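Local coordinates for BSU-2 beta-lactamase (Bacillus subtilis, PDB 6W5E), which probably hydrolyses the beta-lactam ring of penicillin-type antibiotics, as a class D serine beta-lactamase of a Gram-positive bacterium, at residues Leu32-Phe43 with Ile254-Leu264. Residues are numbered along the deposited sequence; the frame is centred on the assembly and turned at random.
Sequences LNVSKMNVDDEF and ITVDILKKYGL
In the alpha/beta part of this class D beta-lactamase, the N-terminal segment Leu32-Phe43 packs along the end of the C-terminal helix 248-261, Met37 and Leu32 meeting Tyr262 just beyond the helix. Met37 lays its methyl over one face of the phenol: CE is 3.9 Å from the centroid of the Tyr262 ring, 16° off the normal, a CH-pi contact with SD farther above the same ring. The bend at chi3 (61°) drops CE from SD down onto that face. Leu32 CD1 meets Tyr262 CD1 at 3.7 Å, while Leu32 CD2 touches Leu264 CD1. Tyr262 OH lies 2.8 Å from Asn38 O, near the ring plane. Further along, Ile258 CD1 meets Val39 CG1 at 3.8 Å, and Ile254 CG2 meets Phe43 CZ. On the solvent side of this apolar row, Lys261 extends its chain so that NZ bridges Glu42 OE2 (2.8 Å) and Asp41 OD1 (2.9 Å); a water links NZ to Asn38 O. Glu42 OE2 also lies 2.5 Å from Asp257 OD2, but Asp257 has a second conformer, so a shared proton is possible but doubtful. The helix closes in a Schellman motif with Gly263 at C-prime. Segment and helix both pack on strand 48-54, an arrangement belonging to the fold shared by penicillin-binding proteins and serine beta-lactamases.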
# COMPACT_ATOMS: atom_id res chain seq x y z
N LEU A 32 -16.03 1.61 -16.53
CA LEU A 32 -16.43 2.50 -15.44
C LEU A 32 -15.86 3.90 -15.65
O LEU A 32 -14.64 4.09 -15.74
CB LEU A 32 -15.95 1.95 -14.10
CG LEU A 32 -16.12 2.93 -12.93
CD1 LEU A 32 -17.59 3.12 -12.61
CD2 LEU A 32 -15.38 2.42 -11.70
N ASN A 33 -16.75 4.81 -15.82
CA ASN A 33 -16.40 6.26 -15.88
C ASN A 33 -16.37 6.87 -14.36
O ASN A 33 -17.42 7.08 -13.63
CB ASN A 33 -17.47 6.98 -16.68
CG ASN A 33 -17.22 8.47 -16.81
OD1 ASN A 33 -16.48 9.04 -16.09
ND2 ASN A 33 -17.89 9.08 -17.76
N VAL A 34 -15.16 7.16 -13.90
CA VAL A 34 -15.01 7.53 -12.49
C VAL A 34 -15.59 8.90 -12.18
O VAL A 34 -15.84 9.21 -11.01
CB VAL A 34 -13.57 7.39 -11.98
CG1 VAL A 34 -13.05 5.99 -12.25
CG2 VAL A 34 -12.66 8.45 -12.60
N SER A 35 -15.83 9.72 -13.19
CA SER A 35 -16.42 11.03 -12.95
C SER A 35 -17.89 10.95 -12.60
O SER A 35 -18.48 11.98 -12.24
CB SER A 35 -16.20 11.94 -14.16
OG SER A 35 -17.06 11.56 -15.22
N LYS A 36 -18.50 9.77 -12.66
CA LYS A 36 -19.92 9.60 -12.39
C LYS A 36 -20.22 8.99 -11.03
O LYS A 36 -21.39 8.82 -10.69
CB LYS A 36 -20.56 8.75 -13.49
CG LYS A 36 -20.55 9.40 -14.86
CD LYS A 36 -21.95 9.42 -15.47
CE LYS A 36 -21.93 10.02 -16.87
NZ LYS A 36 -22.26 8.99 -17.91
N MET A 37 -19.20 8.67 -10.23
CA MET A 37 -19.38 7.86 -9.03
C MET A 37 -19.81 8.69 -7.83
O MET A 37 -19.67 9.91 -7.79
CB MET A 37 -18.08 7.15 -8.64
CG MET A 37 -17.42 6.37 -9.73
SD MET A 37 -15.79 5.86 -9.13
CE MET A 37 -16.22 4.85 -7.70
N ASN A 38 -20.29 7.98 -6.80
CA ASN A 38 -20.52 8.56 -5.49
C ASN A 38 -20.26 7.48 -4.45
O ASN A 38 -20.72 6.35 -4.61
CB ASN A 38 -21.96 9.05 -5.35
CG ASN A 38 -22.18 9.85 -4.09
OD1 ASN A 38 -22.33 9.28 -3.01
ND2 ASN A 38 -22.20 11.17 -4.22
N VAL A 39 -19.52 7.82 -3.39
CA VAL A 39 -19.18 6.85 -2.35
C VAL A 39 -19.51 7.39 -0.95
O VAL A 39 -19.03 6.85 0.05
CB VAL A 39 -17.71 6.37 -2.44
CG1 VAL A 39 -17.43 5.77 -3.81
CG2 VAL A 39 -16.75 7.51 -2.12
N ASP A 40 -20.34 8.45 -0.88
CA ASP A 40 -20.65 9.08 0.40
C ASP A 40 -21.06 8.06 1.45
O ASP A 40 -20.64 8.15 2.61
CB ASP A 40 -21.81 10.07 0.25
CG ASP A 40 -21.43 11.33 -0.48
OD1 ASP A 40 -20.29 11.47 -0.95
OD2 ASP A 40 -22.33 12.19 -0.59
N ASP A 41 -21.91 7.10 1.09
CA ASP A 41 -22.49 6.28 2.15
C ASP A 41 -21.52 5.25 2.71
O ASP A 41 -21.82 4.63 3.74
CB ASP A 41 -23.86 5.69 1.79
CG ASP A 41 -23.81 4.63 0.71
OD1 ASP A 41 -22.73 4.16 0.31
OD2 ASP A 41 -24.91 4.27 0.25
N GLU A 42 -20.36 5.07 2.09
CA GLU A 42 -19.33 4.23 2.68
C GLU A 42 -18.62 4.92 3.83
O GLU A 42 -17.95 4.24 4.62
CB GLU A 42 -18.28 3.88 1.62
CG GLU A 42 -18.82 3.13 0.43
CD GLU A 42 -19.18 1.70 0.73
OE1 GLU A 42 -18.69 1.14 1.74
OE2 GLU A 42 -19.94 1.12 -0.07
N PHE A 43 -18.76 6.24 3.95
CA PHE A 43 -18.05 7.04 4.94
C PHE A 43 -18.99 7.84 5.83
O PHE A 43 -18.55 8.78 6.49
CB PHE A 43 -17.13 8.04 4.24
CG PHE A 43 -16.03 7.41 3.47
CD1 PHE A 43 -14.81 7.14 4.07
CD2 PHE A 43 -16.20 7.08 2.13
CE1 PHE A 43 -13.79 6.56 3.36
CE2 PHE A 43 -15.19 6.50 1.41
CZ PHE A 43 -13.98 6.24 2.02
N ILE A 254 -14.20 -1.05 3.08
CA ILE A 254 -14.81 0.05 2.33
C ILE A 254 -14.42 -0.05 0.86
O ILE A 254 -15.26 0.08 -0.04
CB ILE A 254 -14.40 1.41 2.93
CG1 ILE A 254 -15.17 1.69 4.23
CG2 ILE A 254 -14.59 2.53 1.92
CD1 ILE A 254 -14.65 2.87 4.99
N THR A 255 -13.13 -0.26 0.60
CA THR A 255 -12.64 -0.33 -0.77
C THR A 255 -13.32 -1.46 -1.53
O THR A 255 -13.80 -1.28 -2.65
CB THR A 255 -11.13 -0.55 -0.78
OG1 THR A 255 -10.48 0.47 -0.01
CG2 THR A 255 -10.60 -0.51 -2.20
N VAL A 256 -13.36 -2.65 -0.92
CA VAL A 256 -13.99 -3.79 -1.58
C VAL A 256 -15.46 -3.52 -1.86
O VAL A 256 -15.96 -3.84 -2.95
CB VAL A 256 -13.76 -5.07 -0.75
CG1 VAL A 256 -14.63 -6.20 -1.26
CG2 VAL A 256 -12.27 -5.46 -0.80
N ASP A 257 -16.17 -2.91 -0.91
CA ASP A 257 -17.57 -2.57 -1.15
C ASP A 257 -17.71 -1.65 -2.37
O ASP A 257 -18.59 -1.88 -3.21
CB ASP A 257 -18.22 -1.97 0.09
CG ASP A 257 -19.70 -2.27 0.17
OD1 ASP A 257 -20.08 -3.46 0.19
OD2 ASP A 257 -20.50 -1.31 0.22
N ILE A 258 -16.86 -0.63 -2.49
CA ILE A 258 -16.93 0.28 -3.62
C ILE A 258 -16.63 -0.45 -4.92
O ILE A 258 -17.34 -0.28 -5.92
CB ILE A 258 -15.98 1.48 -3.41
CG1 ILE A 258 -16.44 2.32 -2.21
CG2 ILE A 258 -15.90 2.32 -4.68
CD1 ILE A 258 -15.39 3.31 -1.74
N LEU A 259 -15.57 -1.26 -4.92
CA LEU A 259 -15.17 -1.93 -6.16
C LEU A 259 -16.23 -2.94 -6.61
O LEU A 259 -16.38 -3.17 -7.81
CB LEU A 259 -13.81 -2.60 -5.99
CG LEU A 259 -12.62 -1.68 -5.71
CD1 LEU A 259 -11.35 -2.49 -5.53
CD2 LEU A 259 -12.44 -0.61 -6.78
N LYS A 260 -16.96 -3.53 -5.66
CA LYS A 260 -18.08 -4.40 -6.01
C LYS A 260 -19.27 -3.60 -6.54
O LYS A 260 -19.85 -3.94 -7.57
CB LYS A 260 -18.49 -5.24 -4.80
CG LYS A 260 -17.54 -6.38 -4.49
CD LYS A 260 -17.99 -7.14 -3.25
CE LYS A 260 -17.20 -8.42 -3.08
NZ LYS A 260 -17.56 -9.15 -1.84
N LYS A 261 -19.63 -2.51 -5.84
CA LYS A 261 -20.75 -1.68 -6.26
C LYS A 261 -20.56 -1.14 -7.66
O LYS A 261 -21.54 -0.94 -8.38
CB LYS A 261 -20.89 -0.49 -5.32
CG LYS A 261 -21.61 -0.73 -4.02
CD LYS A 261 -21.63 0.59 -3.27
CE LYS A 261 -22.54 0.55 -2.08
NZ LYS A 261 -22.39 1.82 -1.34
N TYR A 262 -19.32 -0.85 -8.05
CA TYR A 262 -19.04 -0.23 -9.34
C TYR A 262 -18.53 -1.23 -10.37
O TYR A 262 -18.01 -0.83 -11.41
CB TYR A 262 -18.13 0.99 -9.17
CG TYR A 262 -18.94 2.15 -8.63
CD1 TYR A 262 -19.65 2.97 -9.49
CD2 TYR A 262 -19.06 2.37 -7.26
CE1 TYR A 262 -20.44 4.00 -9.01
CE2 TYR A 262 -19.85 3.40 -6.76
CZ TYR A 262 -20.53 4.22 -7.65
OH TYR A 262 -21.31 5.25 -7.17
N GLY A 263 -18.70 -2.52 -10.10
CA GLY A 263 -18.52 -3.54 -11.12
C GLY A 263 -17.10 -3.90 -11.46
O GLY A 263 -16.88 -4.54 -12.50
N LEU A 264 -16.13 -3.53 -10.63
CA LEU A 264 -14.73 -3.87 -10.89
C LEU A 264 -14.35 -5.21 -10.28
O LEU A 264 -13.62 -6.00 -10.91
CB LEU A 264 -13.82 -2.74 -10.39
CG LEU A 264 -14.05 -1.37 -11.02
CD1 LEU A 264 -13.04 -0.35 -10.53
CD2 LEU A 264 -14.06 -1.43 -12.54
O HOH W 1 -21.71 4.36 -2.47